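PDB 4OX6: carbon dioxide concentrating mechanism protein CcmK from Synechococcus elongatus, which probably forms hexameric tiles of the carboxysome shell, the protein coat of the bacterial microcompartment that concentrates carbon dioxide around its enclosed enzymes. Local coordinates for residues M38-S48 / N60-A71. Residues are numbered along the deposited sequence; the frame is centred on the assembly and turned at random.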
loop_
_atom_site.group_PDB
_atom_site.type_symbol
_atom_site.label_atom_id
_atom_site.label_comp_id
_atom_site.label_asym_id
_atom_site.label_seq_id
_atom_site.Cartn_x
_atom_site.Cartn_y
_atom_site.Cartn_z
ATOM N N MET A 38 14.287 -19.216 13.457
ATOM C CA MET A 38 13.249 -20.239 13.513
ATOM C C MET A 38 13.726 -21.524 12.838
ATOM O O MET A 38 13.613 -22.628 13.403
ATOM C CB MET A 38 11.964 -19.744 12.854
ATOM C CG MET A 38 11.258 -18.667 13.690
ATOM S SD MET A 38 10.113 -17.621 12.744
ATOM C CE MET A 38 8.554 -18.147 13.365
ATOM N N VAL A 39 14.274 -21.444 11.619
ATOM C CA VAL A 39 14.625 -22.649 10.862
ATOM C C VAL A 39 15.888 -23.269 11.427
ATOM O O VAL A 39 16.079 -24.497 11.283
ATOM C CB VAL A 39 14.729 -22.301 9.349
ATOM C CG1 VAL A 39 15.905 -21.419 9.047
ATOM C CG2 VAL A 39 14.740 -23.580 8.515
ATOM N N LYS A 40 16.682 -22.514 12.190
ATOM C CA LYS A 40 17.856 -23.046 12.867
ATOM C C LYS A 40 17.524 -23.655 14.225
ATOM O O LYS A 40 18.377 -24.265 14.851
ATOM C CB LYS A 40 18.926 -21.957 13.003
ATOM C CG LYS A 40 19.661 -21.734 11.665
ATOM C CD LYS A 40 20.689 -20.601 11.847
ATOM C CE LYS A 40 21.492 -20.388 10.597
ATOM N NZ LYS A 40 22.204 -19.093 10.628
ATOM N N ALA A 41 16.291 -23.575 14.665
ATOM C CA ALA A 41 15.952 -23.986 16.041
ATOM C C ALA A 41 15.061 -25.210 16.095
ATOM O O ALA A 41 14.838 -25.793 17.173
ATOM C CB ALA A 41 15.221 -22.849 16.733
ATOM N N GLY A 42 14.568 -25.654 14.969
ATOM C CA GLY A 42 13.660 -26.807 14.990
ATOM C C GLY A 42 13.482 -27.357 13.592
ATOM O O GLY A 42 13.869 -26.715 12.597
ATOM N N ARG A 43 12.867 -28.531 13.503
ATOM C CA ARG A 43 12.593 -29.137 12.238
ATOM C C ARG A 43 11.317 -28.511 11.690
ATOM O O ARG A 43 10.206 -29.024 11.809
ATOM C CB ARG A 43 12.437 -30.662 12.366
ATOM C CG ARG A 43 12.261 -31.317 11.029
ATOM C CD ARG A 43 12.268 -32.820 11.140
ATOM N NE ARG A 43 12.383 -33.432 9.826
ATOM C CZ ARG A 43 12.762 -34.690 9.627
ATOM N NH1 ARG A 43 13.070 -35.462 10.666
ATOM N NH2 ARG A 43 12.831 -35.180 8.391
ATOM N N ILE A 44 11.481 -27.352 11.071
ATOM C CA ILE A 44 10.428 -26.586 10.443
ATOM C C ILE A 44 10.827 -26.135 9.037
ATOM O O ILE A 44 12.031 -26.145 8.724
ATOM C CB ILE A 44 9.968 -25.385 11.350
ATOM C CG1 ILE A 44 11.019 -24.276 11.473
ATOM C CG2 ILE A 44 9.596 -25.888 12.765
ATOM C CD1 ILE A 44 11.146 -23.280 10.297
ATOM N N THR A 45 9.837 -25.776 8.241
ATOM C CA THR A 45 10.046 -25.231 6.891
ATOM C C THR A 45 9.437 -23.820 6.903
ATOM O O THR A 45 8.262 -23.641 7.331
ATOM C CB THR A 45 9.336 -26.065 5.816
ATOM O OG1 THR A 45 9.772 -27.445 5.919
ATOM C CG2 THR A 45 9.688 -25.605 4.441
ATOM N N ILE A 46 10.197 -22.821 6.419
ATOM C CA ILE A 46 9.629 -21.507 6.170
ATOM C C ILE A 46 8.947 -21.624 4.806
ATOM O O ILE A 46 9.547 -22.044 3.830
ATOM C CB ILE A 46 10.748 -20.463 6.068
ATOM C CG1 ILE A 46 11.615 -20.397 7.317
ATOM C CG2 ILE A 46 10.104 -19.085 5.887
ATOM C CD1 ILE A 46 13.015 -19.679 7.070
ATOM N N VAL A 47 7.655 -21.325 4.774
ATOM C CA VAL A 47 6.849 -21.469 3.555
ATOM C C VAL A 47 6.545 -20.191 2.818
ATOM O O VAL A 47 6.351 -20.242 1.626
ATOM C CB VAL A 47 5.551 -22.278 3.809
ATOM C CG1 VAL A 47 5.948 -23.734 4.270
ATOM C CG2 VAL A 47 4.632 -21.628 4.840
ATOM N N SER A 48 6.431 -19.078 3.514
ATOM C CA SER A 48 5.990 -17.846 2.906
ATOM C C SER A 48 6.218 -16.667 3.835
ATOM O O SER A 48 6.480 -16.835 5.031
ATOM C CB SER A 48 4.487 -17.894 2.536
ATOM O OG SER A 48 3.725 -18.030 3.726
ATOM N N ASN A 60 5.726 -17.232 7.907
ATOM C CA ASN A 60 4.895 -18.419 8.152
ATOM C C ASN A 60 5.747 -19.656 8.046
ATOM O O ASN A 60 6.508 -19.853 7.063
ATOM C CB ASN A 60 3.798 -18.448 7.106
ATOM C CG ASN A 60 2.942 -17.198 7.177
ATOM O OD1 ASN A 60 2.412 -16.877 8.240
ATOM N ND2 ASN A 60 2.828 -16.489 6.064
ATOM N N ILE A 61 5.719 -20.474 9.094
ATOM C CA ILE A 61 6.458 -21.723 9.166
ATOM C C ILE A 61 5.499 -22.895 9.376
ATOM O O ILE A 61 4.404 -22.761 9.979
ATOM C CB ILE A 61 7.533 -21.673 10.251
ATOM C CG1 ILE A 61 6.955 -21.593 11.669
ATOM C CG2 ILE A 61 8.530 -20.554 9.992
ATOM C CD1 ILE A 61 8.004 -21.864 12.755
ATOM N N ARG A 62 5.948 -24.070 8.965
ATOM C CA ARG A 62 5.176 -25.296 9.139
ATOM C C ARG A 62 6.042 -26.386 9.737
ATOM O O ARG A 62 7.216 -26.500 9.405
ATOM C CB ARG A 62 4.615 -25.822 7.826
ATOM C CG ARG A 62 3.771 -24.857 7.024
ATOM C CD ARG A 62 2.461 -24.399 7.716
ATOM N NE ARG A 62 1.498 -25.453 7.965
ATOM C CZ ARG A 62 0.653 -25.936 7.071
ATOM N NH1 ARG A 62 0.529 -25.409 5.890
ATOM N NH2 ARG A 62 -0.179 -26.907 7.421
ATOM N N GLY A 63 5.454 -27.214 10.589
ATOM C CA GLY A 63 6.145 -28.370 11.134
ATOM C C GLY A 63 5.275 -29.021 12.182
ATOM O O GLY A 63 4.128 -28.564 12.393
ATOM N N ASP A 64 5.758 -30.082 12.802
ATOM C CA ASP A 64 5.040 -30.631 13.936
ATOM C C ASP A 64 4.919 -29.569 15.013
ATOM O O ASP A 64 5.818 -28.731 15.180
ATOM C CB ASP A 64 5.747 -31.837 14.512
ATOM C CG ASP A 64 5.689 -33.020 13.610
ATOM O OD1 ASP A 64 4.938 -33.002 12.609
ATOM O OD2 ASP A 64 6.432 -33.983 13.967
ATOM N N VAL A 65 3.830 -29.569 15.807
ATOM C CA VAL A 65 3.621 -28.458 16.717
ATOM C C VAL A 65 4.791 -28.279 17.712
ATOM O O VAL A 65 5.133 -27.129 18.053
ATOM C CB VAL A 65 2.254 -28.492 17.438
ATOM C CG1 VAL A 65 2.182 -29.531 18.438
ATOM C CG2 VAL A 65 1.935 -27.106 18.035
ATOM N N SER A 66 5.380 -29.375 18.212
ATOM C CA SER A 66 6.449 -29.221 19.222
ATOM C C SER A 66 7.661 -28.489 18.606
ATOM O O SER A 66 8.323 -27.716 19.270
ATOM C CB SER A 66 6.918 -30.529 19.805
ATOM O OG SER A 66 7.044 -31.419 18.755
ATOM N N GLU A 67 7.927 -28.775 17.344
ATOM C CA GLU A 67 9.027 -28.146 16.599
ATOM C C GLU A 67 8.702 -26.683 16.297
ATOM O O GLU A 67 9.566 -25.798 16.423
ATOM C CB GLU A 67 9.376 -28.913 15.348
ATOM C CG GLU A 67 9.808 -30.340 15.581
ATOM C CD GLU A 67 11.129 -30.447 16.284
ATOM O OE1 GLU A 67 12.145 -29.840 15.793
ATOM O OE2 GLU A 67 11.171 -31.077 17.379
ATOM N N VAL A 68 7.469 -26.401 15.891
ATOM C CA VAL A 68 7.043 -25.000 15.676
ATOM C C VAL A 68 7.115 -24.219 16.953
ATOM O O VAL A 68 7.562 -23.023 16.901
ATOM C CB VAL A 68 5.638 -24.946 15.100
ATOM C CG1 VAL A 68 5.066 -23.559 15.099
ATOM C CG2 VAL A 68 5.663 -25.507 13.673
ATOM N N LYS A 69 6.766 -24.792 18.122
ATOM C CA LYS A 69 6.864 -24.056 19.349
ATOM C C LYS A 69 8.332 -23.667 19.647
ATOM O O LYS A 69 8.619 -22.504 20.057
ATOM C CB LYS A 69 6.300 -24.874 20.508
ATOM C CG LYS A 69 4.803 -25.057 20.459
ATOM C CD LYS A 69 4.281 -26.126 21.432
ATOM C CE LYS A 69 4.394 -25.673 22.846
ATOM N NZ LYS A 69 3.659 -26.666 23.737
ATOM N N THR A 70 9.292 -24.613 19.503
ATOM C CA THR A 70 10.675 -24.306 19.825
ATOM C C THR A 70 11.211 -23.271 18.796
ATOM O O THR A 70 11.981 -22.361 19.158
ATOM C CB THR A 70 11.497 -25.565 19.972
ATOM O OG1 THR A 70 12.747 -25.211 20.585
ATOM C CG2 THR A 70 11.674 -26.251 18.713
ATOM N N ALA A 71 10.845 -23.438 17.538
ATOM C CA ALA A 71 11.201 -22.459 16.507
ATOM C C ALA A 71 10.668 -21.065 16.815
ATOM O O ALA A 71 11.373 -20.051 16.705
ATOM C CB ALA A 71 10.741 -22.914 15.143
HETATM O O HOH W 1 15.462 -25.198 19.704
HETATM O O HOH W 2 8.413 -31.039 12.219
HETATM O O HOH W 3 8.073 -28.915 7.556
#
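Ile-44 is wedged between strand 56-63 and helix 65-81, and each of its side-chain carbons finds a partner there. CB lies over the carbonyl oxygen of Arg-62. CG2 turns to the helix, 3.7 Å from Glu-67 O and close to the methyl CG2 of Val-68. The other branch starts between the backbone N and the carbonyl carbon (chi1 70°), which brings CG1 to 3.9 Å from Ala-71 CB, and its tip CD1 ends 3.8 Å from Ile-61 CG2. Met-38 closes the far side of this apolar cluster: its chain bends at chi3, and CE rests on Ile-61 CD1.

The turn leading into Ile-44 is tied to the helix by Glu-67. Its chain folds back at chi2 (-68°), and OE1 takes the N-H of Arg-43 at 2.7 Å in an almost perfectly straight bond, through the lone pair facing away from OE2. An alanine in place of Glu-67 would probably leave the Arg-43 amide without this acceptor and let the inverse gamma turn centred on Arg-43 shift against the helix.

Beyond the turn, Thr-45 and Arg-62 form an antiparallel hydrogen-bonded pair, and a beta bulge shifts the register between Ile-46 and Ser-48. There Asn-60 ND2 donates to Ser-48 OG at 2.9 Å, the hydroxyl oxygen lying close to the amide plane, while Asn-60 OD1 is hydrogen-bonded to Ser-22 OG, and Ser-48 OG also to Pro-105 O. The guanidinium of Arg-62 leads away to Glu-101 and the carbonyl of Gln-18. On strand 45-53, Ile-46 N donates to Asn-99 OD1 of a neighbouring subunit.

In this BMC domain, hairpin and helices are thus joined by an apolar core edged with directional bonds, the carboxylate of Glu-67 holding the turn as an acceptor for a backbone amide.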